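Local coordinates for protein heme oxygenase 1 (Synechocystis sp., PDB 1WE1) that opens the ring of heme b with oxygen and reducing equivalents, giving biliverdin IXalpha, carbon monoxide and free ferrous iron, at residues Glu21-Val26 with Met198-Phe203; Val43-Phe48 with Val96-Ala101. All blocks are in the same frame, centred on the assembly; numbering follows the deposited sequence.

Interaction 1: Glu21-Val26 with Met198-Phe203; sequences ENVGFV and MNMKMF. With HEM (protoporphyrin IX containing Fe), chain H.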
ATOM      1  N   GLU A  21       2.483  -6.424 -11.033  1.00 49.99           N
ATOM      2  CA  GLU A  21       1.447  -6.284 -12.044  1.00 50.98           C
ATOM      3  C   GLU A  21       1.038  -7.620 -12.652  1.00 50.03           C
ATOM      4  O   GLU A  21      -0.067  -7.755 -13.168  1.00 51.60           O
ATOM      5  CB  GLU A  21       1.930  -5.367 -13.169  1.00 53.56           C
ATOM      6  CG  GLU A  21       2.237  -3.934 -12.777  1.00 56.72           C
ATOM      7  CD  GLU A  21       3.114  -3.252 -13.818  1.00 60.63           C
ATOM      8  OE1 GLU A  21       2.765  -3.304 -15.019  1.00 61.40           O
ATOM      9  OE2 GLU A  21       4.158  -2.670 -13.441  1.00 62.81           O
ATOM     10  N   ASN A  22       1.926  -8.606 -12.591  1.00 49.27           N
ATOM     11  CA  ASN A  22       1.654  -9.910 -13.184  1.00 47.77           C
ATOM     12  C   ASN A  22       1.063 -10.987 -12.275  1.00 47.24           C
ATOM     13  O   ASN A  22       0.829 -12.111 -12.714  1.00 46.51           O
ATOM     14  CB  ASN A  22       2.917 -10.442 -13.842  1.00 49.44           C
ATOM     15  CG  ASN A  22       3.288  -9.665 -15.083  1.00 51.93           C
ATOM     16  OD1 ASN A  22       2.421  -9.332 -15.898  1.00 53.68           O
ATOM     17  ND2 ASN A  22       4.578  -9.381 -15.246  1.00 51.34           N
ATOM     18  N   VAL A  23       0.840 -10.656 -11.011  1.00 45.52           N
ATOM     19  CA  VAL A  23       0.245 -11.605 -10.090  1.00 42.95           C
ATOM     20  C   VAL A  23      -1.167 -11.897 -10.613  1.00 41.62           C
ATOM     21  O   VAL A  23      -1.844 -10.989 -11.097  1.00 41.38           O
ATOM     22  CB  VAL A  23       0.151 -10.995  -8.688  1.00 43.42           C
ATOM     23  CG1 VAL A  23      -0.660 -11.900  -7.770  1.00 42.50           C
ATOM     24  CG2 VAL A  23       1.549 -10.765  -8.140  1.00 42.07           C
ATOM     25  N   GLY A  24      -1.593 -13.157 -10.527  1.00 39.35           N
ATOM     26  CA  GLY A  24      -2.918 -13.538 -10.992  1.00 37.73           C
ATOM     27  C   GLY A  24      -4.021 -12.607 -10.510  1.00 36.81           C
ATOM     28  O   GLY A  24      -4.764 -12.035 -11.305  1.00 36.37           O
ATOM     29  N   PHE A  25      -4.124 -12.449  -9.197  1.00 35.98           N
ATOM     30  CA  PHE A  25      -5.129 -11.574  -8.612  1.00 35.13           C
ATOM     31  C   PHE A  25      -5.106 -10.191  -9.281  1.00 35.69           C
ATOM     32  O   PHE A  25      -6.159  -9.671  -9.685  1.00 33.21           O
ATOM     33  CB  PHE A  25      -4.866 -11.422  -7.114  1.00 35.07           C
ATOM     34  CG  PHE A  25      -5.867 -10.558  -6.407  1.00 36.13           C
ATOM     35  CD1 PHE A  25      -7.031 -11.113  -5.865  1.00 36.45           C
ATOM     36  CD2 PHE A  25      -5.666  -9.183  -6.306  1.00 35.77           C
ATOM     37  CE1 PHE A  25      -7.989 -10.302  -5.230  1.00 33.94           C
ATOM     38  CE2 PHE A  25      -6.617  -8.364  -5.678  1.00 35.89           C
ATOM     39  CZ  PHE A  25      -7.780  -8.929  -5.140  1.00 35.26           C
ATOM     40  N   VAL A  26      -3.905  -9.608  -9.392  1.00 36.48           N
ATOM     41  CA  VAL A  26      -3.727  -8.283  -9.993  1.00 34.23           C
ATOM     42  C   VAL A  26      -4.110  -8.250 -11.460  1.00 34.59           C
ATOM     43  O   VAL A  26      -4.792  -7.324 -11.904  1.00 33.28           O
ATOM     44  CB  VAL A  26      -2.273  -7.778  -9.829  1.00 35.95           C
ATOM     45  CG1 VAL A  26      -2.010  -6.572 -10.748  1.00 30.53           C
ATOM     46  CG2 VAL A  26      -2.047  -7.380  -8.374  1.00 33.57           C
ATOM     47  N   MET A 198       6.050  -8.631   0.102  1.00 40.57           N
ATOM     48  CA  MET A 198       5.036  -8.778   1.134  1.00 41.86           C
ATOM     49  C   MET A 198       3.635  -8.364   0.662  1.00 42.31           C
ATOM     50  O   MET A 198       2.627  -8.891   1.131  1.00 39.73           O
ATOM     51  CB  MET A 198       5.444  -7.991   2.370  1.00 42.16           C
ATOM     52  CG  MET A 198       6.662  -8.586   3.024  1.00 46.07           C
ATOM     53  SD  MET A 198       7.093  -7.829   4.585  1.00 51.62           S
ATOM     54  CE  MET A 198       8.193  -6.490   4.025  1.00 50.84           C
ATOM     55  N   ASN A 199       3.581  -7.417  -0.267  1.00 41.72           N
ATOM     56  CA  ASN A 199       2.312  -6.978  -0.815  1.00 42.39           C
ATOM     57  C   ASN A 199       1.843  -8.091  -1.732  1.00 42.48           C
ATOM     58  O   ASN A 199       0.684  -8.498  -1.708  1.00 43.14           O
ATOM     59  CB  ASN A 199       2.498  -5.684  -1.610  1.00 40.85           C
ATOM     60  CG  ASN A 199       2.545  -4.475  -0.723  1.00 40.07           C
ATOM     61  OD1 ASN A 199       1.514  -3.976  -0.302  1.00 43.56           O
ATOM     62  ND2 ASN A 199       3.741  -4.012  -0.409  1.00 40.96           N
ATOM     63  N   MET A 200       2.774  -8.594  -2.528  1.00 42.27           N
ATOM     64  CA  MET A 200       2.475  -9.650  -3.463  1.00 41.56           C
ATOM     65  C   MET A 200       1.962 -10.903  -2.766  1.00 43.23           C
ATOM     66  O   MET A 200       1.114 -11.610  -3.309  1.00 44.05           O
ATOM     67  CB  MET A 200       3.711  -9.965  -4.297  1.00 40.51           C
ATOM     68  CG  MET A 200       4.120  -8.834  -5.218  1.00 39.50           C
ATOM     69  SD  MET A 200       5.179  -9.381  -6.569  1.00 40.26           S
ATOM     70  CE  MET A 200       6.825  -9.022  -5.892  1.00 37.51           C
ATOM     71  N   LYS A 201       2.448 -11.178  -1.560  1.00 43.77           N
ATOM     72  CA  LYS A 201       1.989 -12.363  -0.859  1.00 44.05           C
ATOM     73  C   LYS A 201       0.538 -12.193  -0.390  1.00 43.34           C
ATOM     74  O   LYS A 201      -0.229 -13.159  -0.354  1.00 41.37           O
ATOM     75  CB  LYS A 201       2.917 -12.698   0.315  1.00 46.53           C
ATOM     76  CG  LYS A 201       2.714 -14.126   0.801  1.00 51.41           C
ATOM     77  CD  LYS A 201       3.833 -14.631   1.694  1.00 56.30           C
ATOM     78  CE  LYS A 201       3.555 -16.078   2.111  1.00 56.81           C
ATOM     79  NZ  LYS A 201       4.750 -16.752   2.708  1.00 59.79           N
ATOM     80  N   MET A 202       0.155 -10.967  -0.038  1.00 42.43           N
ATOM     81  CA  MET A 202      -1.220 -10.717   0.374  1.00 40.40           C
ATOM     82  C   MET A 202      -2.159 -10.967  -0.820  1.00 40.63           C
ATOM     83  O   MET A 202      -3.242 -11.543  -0.662  1.00 38.89           O
ATOM     84  CB  MET A 202      -1.379  -9.283   0.879  1.00 37.11           C
ATOM     85  CG  MET A 202      -0.725  -9.037   2.224  1.00 38.28           C
ATOM     86  SD  MET A 202      -1.070  -7.411   2.968  1.00 43.45           S
ATOM     87  CE  MET A 202      -0.309  -6.309   1.764  1.00 40.78           C
ATOM     88  N   PHE A 203      -1.731 -10.545  -2.011  1.00 40.48           N
ATOM     89  CA  PHE A 203      -2.523 -10.721  -3.227  1.00 40.44           C
ATOM     90  C   PHE A 203      -2.716 -12.196  -3.546  1.00 42.77           C
ATOM     91  O   PHE A 203      -3.824 -12.636  -3.871  1.00 42.91           O
ATOM     92  CB  PHE A 203      -1.853 -10.067  -4.435  1.00 39.24           C
ATOM     93  CG  PHE A 203      -1.661  -8.584  -4.315  1.00 38.68           C
ATOM     94  CD1 PHE A 203      -2.496  -7.809  -3.516  1.00 38.90           C
ATOM     95  CD2 PHE A 203      -0.665  -7.948  -5.061  1.00 39.58           C
ATOM     96  CE1 PHE A 203      -2.344  -6.416  -3.462  1.00 41.43           C
ATOM     97  CE2 PHE A 203      -0.497  -6.554  -5.021  1.00 39.09           C
ATOM     98  CZ  PHE A 203      -1.337  -5.783  -4.221  1.00 40.12           C
TER
HETATM   99  CHA HEM H 300       4.626   3.679  -9.497  1.00 50.55           C
HETATM  100  CHB HEM H 300       4.281   0.835  -5.599  1.00 46.77           C
HETATM  101  CHC HEM H 300       1.348  -2.052  -8.172  1.00 48.70           C
HETATM  102  CHD HEM H 300       0.600   1.568 -11.231  1.00 51.06           C
HETATM  103  C1A HEM H 300       4.925   3.107  -8.241  1.00 48.65           C
HETATM  104  C2A HEM H 300       5.955   3.546  -7.313  1.00 48.54           C
HETATM  105  C3A HEM H 300       5.890   2.711  -6.232  1.00 48.00           C
HETATM  106  C4A HEM H 300       4.761   1.803  -6.483  1.00 47.97           C
HETATM  107  CMA HEM H 300       6.750   2.694  -5.004  1.00 44.47           C
HETATM  108  CAA HEM H 300       6.872   4.745  -7.498  1.00 46.32           C
HETATM  109  CBA HEM H 300       8.048   4.540  -8.484  1.00 46.58           C
HETATM  110  CGA HEM H 300       8.901   5.664  -8.625  1.00 47.74           C
HETATM  111  O1A HEM H 300      10.018   5.609  -7.975  1.00 46.01           O
HETATM  112  O2A HEM H 300       8.616   6.663  -9.315  1.00 47.50           O
HETATM  113  C1B HEM H 300       3.464  -0.247  -5.968  1.00 46.77           C
HETATM  114  C2B HEM H 300       3.233  -1.434  -5.148  1.00 46.22           C
HETATM  115  C3B HEM H 300       2.361  -2.220  -5.844  1.00 47.44           C
HETATM  116  C4B HEM H 300       2.132  -1.544  -7.119  1.00 46.89           C
HETATM  117  CMB HEM H 300       3.847  -1.665  -3.790  1.00 44.17           C
HETATM  118  CAB HEM H 300       1.684  -3.509  -5.419  1.00 45.90           C
HETATM  119  CBB HEM H 300       2.657  -4.695  -5.184  1.00 47.21           C
HETATM  120  C1C HEM H 300       0.811  -1.300  -9.187  1.00 49.09           C
HETATM  121  C2C HEM H 300      -0.288  -1.699 -10.053  1.00 51.87           C
HETATM  122  C3C HEM H 300      -0.317  -0.779 -11.038  1.00 52.66           C
HETATM  123  C4C HEM H 300       0.523   0.322 -10.623  1.00 50.91           C
HETATM  124  CMC HEM H 300      -1.174  -2.910  -9.828  1.00 48.94           C
HETATM  125  CAC HEM H 300      -1.071  -0.869 -12.366  1.00 52.37           C
HETATM  126  CBC HEM H 300      -2.498  -0.263 -12.239  1.00 54.90           C
HETATM  127  C1D HEM H 300       1.637   2.510 -11.028  1.00 53.11           C
HETATM  128  C2D HEM H 300       1.828   3.709 -11.841  1.00 52.48           C
HETATM  129  C3D HEM H 300       2.925   4.323 -11.328  1.00 53.72           C
HETATM  130  C4D HEM H 300       3.441   3.462 -10.235  1.00 50.68           C
HETATM  131  CMD HEM H 300       0.939   4.072 -12.986  1.00 50.54           C
HETATM  132  CAD HEM H 300       3.583   5.624 -11.722  1.00 56.87           C
HETATM  133  CBD HEM H 300       4.802   5.409 -12.726  1.00 62.38           C
HETATM  134  CGD HEM H 300       5.598   6.568 -12.885  1.00 67.00           C
HETATM  135  O1D HEM H 300       5.913   7.285 -11.862  1.00 70.02           O
HETATM  136  O2D HEM H 300       6.013   6.908 -14.030  1.00 67.47           O
HETATM  137  NA  HEM H 300       4.227   2.039  -7.731  1.00 49.14           N
HETATM  138  NB  HEM H 300       2.782  -0.321  -7.161  1.00 46.81           N
HETATM  139  NC  HEM H 300       1.276  -0.018  -9.529  1.00 50.37           N
HETATM  140  ND  HEM H 300       2.611   2.414 -10.036  1.00 50.15           N
HETATM  141 FE   HEM H 300       2.740   1.034  -8.626  1.00 47.18          FE
HETATM  142  O   HOH W   1       1.595   2.010  -7.637  1.00 47.27           O

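Interaction 2: Val43-Phe48 with Val96-Ala101; sequences VGNLYF and VKISAA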
ATOM      1  N   VAL A  43      -8.241  -4.718   1.888  1.00 37.27           N
ATOM      2  CA  VAL A  43      -8.423  -3.460   2.599  1.00 35.59           C
ATOM      3  C   VAL A  43      -8.203  -3.665   4.088  1.00 35.17           C
ATOM      4  O   VAL A  43      -7.599  -2.828   4.750  1.00 34.67           O
ATOM      5  CB  VAL A  43      -9.842  -2.901   2.359  1.00 36.90           C
ATOM      6  CG1 VAL A  43     -10.090  -1.656   3.226  1.00 35.53           C
ATOM      7  CG2 VAL A  43     -10.011  -2.562   0.875  1.00 36.01           C
ATOM      8  N   GLY A  44      -8.705  -4.778   4.613  1.00 34.09           N
ATOM      9  CA  GLY A  44      -8.523  -5.075   6.022  1.00 33.86           C
ATOM     10  C   GLY A  44      -7.038  -5.197   6.324  1.00 35.47           C
ATOM     11  O   GLY A  44      -6.550  -4.638   7.307  1.00 37.08           O
ATOM     12  N   ASN A  45      -6.299  -5.912   5.480  1.00 34.65           N
ATOM     13  CA  ASN A  45      -4.867  -6.044   5.716  1.00 36.11           C
ATOM     14  C   ASN A  45      -4.126  -4.696   5.664  1.00 36.45           C
ATOM     15  O   ASN A  45      -3.454  -4.314   6.630  1.00 37.26           O
ATOM     16  CB  ASN A  45      -4.246  -7.021   4.727  1.00 34.66           C
ATOM     17  CG  ASN A  45      -4.460  -8.473   5.132  1.00 36.42           C
ATOM     18  OD1 ASN A  45      -4.640  -8.796   6.313  1.00 35.53           O
ATOM     19  ND2 ASN A  45      -4.418  -9.359   4.152  1.00 37.83           N
ATOM     20  N   LEU A  46      -4.248  -3.969   4.556  1.00 35.62           N
ATOM     21  CA  LEU A  46      -3.571  -2.683   4.454  1.00 36.27           C
ATOM     22  C   LEU A  46      -3.921  -1.817   5.655  1.00 36.16           C
ATOM     23  O   LEU A  46      -3.091  -1.068   6.155  1.00 37.10           O
ATOM     24  CB  LEU A  46      -3.961  -1.969   3.162  1.00 35.06           C
ATOM     25  CG  LEU A  46      -3.542  -2.753   1.923  1.00 35.47           C
ATOM     26  CD1 LEU A  46      -3.869  -1.965   0.667  1.00 34.88           C
ATOM     27  CD2 LEU A  46      -2.055  -3.032   1.999  1.00 35.43           C
ATOM     28  N   TYR A  47      -5.155  -1.935   6.126  1.00 36.48           N
ATOM     29  CA  TYR A  47      -5.586  -1.174   7.282  1.00 35.97           C
ATOM     30  C   TYR A  47      -4.609  -1.382   8.450  1.00 37.22           C
ATOM     31  O   TYR A  47      -4.206  -0.423   9.100  1.00 37.46           O
ATOM     32  CB  TYR A  47      -6.996  -1.611   7.691  1.00 34.73           C
ATOM     33  CG  TYR A  47      -7.423  -1.082   9.033  1.00 33.14           C
ATOM     34  CD1 TYR A  47      -7.663   0.274   9.225  1.00 33.09           C
ATOM     35  CD2 TYR A  47      -7.538  -1.930  10.126  1.00 34.16           C
ATOM     36  CE1 TYR A  47      -8.001   0.767  10.479  1.00 32.99           C
ATOM     37  CE2 TYR A  47      -7.875  -1.444  11.385  1.00 31.64           C
ATOM     38  CZ  TYR A  47      -8.103  -0.102  11.555  1.00 32.72           C
ATOM     39  OH  TYR A  47      -8.421   0.377  12.814  1.00 38.05           O
ATOM     40  N   PHE A  48      -4.222  -2.630   8.713  1.00 39.02           N
ATOM     41  CA  PHE A  48      -3.298  -2.916   9.814  1.00 40.91           C
ATOM     42  C   PHE A  48      -1.865  -2.492   9.503  1.00 40.40           C
ATOM     43  O   PHE A  48      -1.149  -2.006  10.376  1.00 39.31           O
ATOM     44  CB  PHE A  48      -3.322  -4.407  10.166  1.00 41.56           C
ATOM     45  CG  PHE A  48      -4.670  -4.892  10.628  1.00 44.18           C
ATOM     46  CD1 PHE A  48      -5.504  -5.601   9.768  1.00 41.46           C
ATOM     47  CD2 PHE A  48      -5.125  -4.600  11.915  1.00 42.91           C
ATOM     48  CE1 PHE A  48      -6.771  -6.008  10.180  1.00 42.80           C
ATOM     49  CE2 PHE A  48      -6.393  -5.001  12.340  1.00 43.50           C
ATOM     50  CZ  PHE A  48      -7.221  -5.708  11.469  1.00 42.97           C
ATOM     51  N   VAL A  96     -13.593  -7.104  10.683  1.00 46.83           N
ATOM     52  CA  VAL A  96     -12.305  -7.017  10.020  1.00 47.57           C
ATOM     53  C   VAL A  96     -11.276  -7.934  10.657  1.00 46.84           C
ATOM     54  O   VAL A  96     -11.223  -8.066  11.879  1.00 48.10           O
ATOM     55  CB  VAL A  96     -11.764  -5.555  10.012  1.00 47.89           C
ATOM     56  CG1 VAL A  96     -11.259  -5.155  11.402  1.00 45.35           C
ATOM     57  CG2 VAL A  96     -10.668  -5.418   8.957  1.00 46.91           C
ATOM     58  N   LYS A  97     -10.474  -8.584   9.822  1.00 46.12           N
ATOM     59  CA  LYS A  97      -9.437  -9.479  10.317  1.00 48.14           C
ATOM     60  C   LYS A  97      -8.157  -9.322   9.485  1.00 47.79           C
ATOM     61  O   LYS A  97      -8.160  -8.740   8.393  1.00 48.99           O
ATOM     62  CB  LYS A  97      -9.911 -10.937  10.278  1.00 48.53           C
ATOM     63  CG  LYS A  97      -9.757 -11.595   8.925  1.00 54.56           C
ATOM     64  CD  LYS A  97     -10.706 -11.001   7.901  1.00 60.92           C
ATOM     65  CE  LYS A  97     -10.196 -11.205   6.467  1.00 65.77           C
ATOM     66  NZ  LYS A  97      -9.970 -12.635   6.096  1.00 68.00           N
ATOM     67  N   ILE A  98      -7.059  -9.845  10.006  1.00 46.13           N
ATOM     68  CA  ILE A  98      -5.790  -9.752   9.311  1.00 45.06           C
ATOM     69  C   ILE A  98      -5.343 -11.158   8.924  1.00 43.91           C
ATOM     70  O   ILE A  98      -5.499 -12.088   9.703  1.00 45.54           O
ATOM     71  CB  ILE A  98      -4.732  -9.049  10.232  1.00 45.03           C
ATOM     72  CG1 ILE A  98      -3.442  -8.783   9.460  1.00 41.72           C
ATOM     73  CG2 ILE A  98      -4.459  -9.901  11.475  1.00 42.42           C
ATOM     74  CD1 ILE A  98      -2.425  -8.015  10.287  1.00 42.96           C
ATOM     75  N   SER A  99      -4.815 -11.321   7.714  1.00 42.56           N
ATOM     76  CA  SER A  99      -4.342 -12.632   7.268  1.00 41.86           C
ATOM     77  C   SER A  99      -2.892 -12.876   7.725  1.00 41.73           C
ATOM     78  O   SER A  99      -2.224 -11.966   8.230  1.00 42.81           O
ATOM     79  CB  SER A  99      -4.397 -12.723   5.751  1.00 40.23           C
ATOM     80  OG  SER A  99      -3.337 -11.977   5.194  1.00 43.08           O
ATOM     81  N   ALA A 100      -2.399 -14.100   7.534  1.00 40.19           N
ATOM     82  CA  ALA A 100      -1.028 -14.422   7.930  1.00 38.45           C
ATOM     83  C   ALA A 100      -0.016 -13.542   7.197  1.00 37.07           C
ATOM     84  O   ALA A 100       0.901 -13.025   7.814  1.00 37.28           O
ATOM     85  CB  ALA A 100      -0.721 -15.902   7.676  1.00 34.46           C
ATOM     86  N   ALA A 101      -0.179 -13.367   5.890  1.00 37.96           N
ATOM     87  CA  ALA A 101       0.751 -12.533   5.133  1.00 40.91           C
ATOM     88  C   ALA A 101       0.672 -11.106   5.647  1.00 42.69           C
ATOM     89  O   ALA A 101       1.692 -10.422   5.794  1.00 43.13           O
ATOM     90  CB  ALA A 101       0.415 -12.561   3.664  1.00 41.33           C
TER

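Interaction 1: Glu21-Val26 with Met198-Phe203
N199 ND2 is gripped by two hydrogen bonds, to A195 O and Y105 OH, which hold N199 beside F203, the residue with the largest share of this contact and the one that packs on V26. In the all-helical heme oxygenase fold, helix 182-205 here passes the turn that leads into helix 24-30, and both border the heme pocket. No hydrogen bond joins the two segments; the contact is buried and apolar. V23, at the N-cap position of helix 24-30, divides its branches: CG1 meets F203 CB at 4.0 Å, the two side chains crossing at about a right angle, while CG2 approaches M200 SD at 4.2 Å. That sulfur is set by CG anti to the carbonyl carbon (chi1 -67°) and a nearly extended chi2. F25 uses the root of its side chain, with F25 CB 3.6 Å from F203 O, which sits obliquely to the F25 ring; beyond this contact F25 also packs on S38 of helix 36-59. V26 carries CG1 anti to its own nitrogen (chi1 166°), a setting that turns one methyl to the protein and the other to the cofactor. V26 CG2 lies 3.6 Å from F203 CD2, oblique to the ring. The pocket wall is thus shared: V26, N199 and F203 all line the heme, and N199 OD1 has a weak bond to R127. The iron carries a water and the axial ligand H17, whose ND1 is hydrogen-bonded to E21 OE2, a second-shell link that probably helps orient the imidazole. At the porphyrin edge, the vinyl carbon CBB of the heme is touched by both N199 CB and F203 CE2, each at 3.7 Å, while V26 CG1 stands 3.9 Å from the methyl CMC.

Interaction 2: Val43-Phe48 with Val96-Ala101
N45, on helix 36-59, pairs its whole side-chain amide with S99, the N-cap residue of helix 100-115. Two hydrogen bonds make the polar part. S99 N points at N45 OD1 over 2.9 Å in a nearly straight bond (166°), lying in the carbonyl plane and on a lone pair. The return bond, from N45 ND2 to S99 OG at 3.0 Å, is more bent (138°), with the hydroxyl tilted out of the amide plane. Because both ends of the amide are engaged by one residue, its rotation is fixed. S99 OG is used further: it caps G102 N in the first turn of its helix and is hydrogen-bonded to E205 OE2, while the other carboxylate oxygen of E205 takes A101 N.

The apolar part centres on the F48 ring, which lies against the extended chain that leads into the cap. I98 CB reaches F48 CD1 at 3.6 Å, obliquely to the ring. I98 CG1, anti to the backbone nitrogen (chi1 -173°), lies beside N45 OD1, and the extended chi2 carries CD1 on to F48 CB, 3.7 Å away. V96 comes at F48 from the opposite direction and places CG1 4.1 Å from F48 CZ; its other methyl, CG2, sits 3.7 Å from G44 CA, where the lack of a side chain lets the chain come close to the helix.

A third kind of contact involves main-chain oxygen: K97 O lies at the edge of the F48 ring, near its plane, 3.5 Å from CE1.

Joined in this way, the buried N45 amide finds partners at a helix start, and the nearby E205 carboxylate would probably be stabilised by the positive end of helix 100-115.

From the N terminus, the chain first passes 21-26, enters helix 24-30, and then runs through helix 36-59, which carries 43-48. Interaction 2 closes a loop of 47 residues when 96-101 returns to that helix; interaction 1 closes a much larger one, of 171 residues, when 198-203 comes back to the start of helix 24-30. The smaller loop is nested inside the larger, with no crossing. Helix 182-205 bridges the two: M202 SD packs on N45 CB at 3.7 Å, and its CG on A101 CB. The heme-facing contact is thereby tied to helices 36-59 and 100-115.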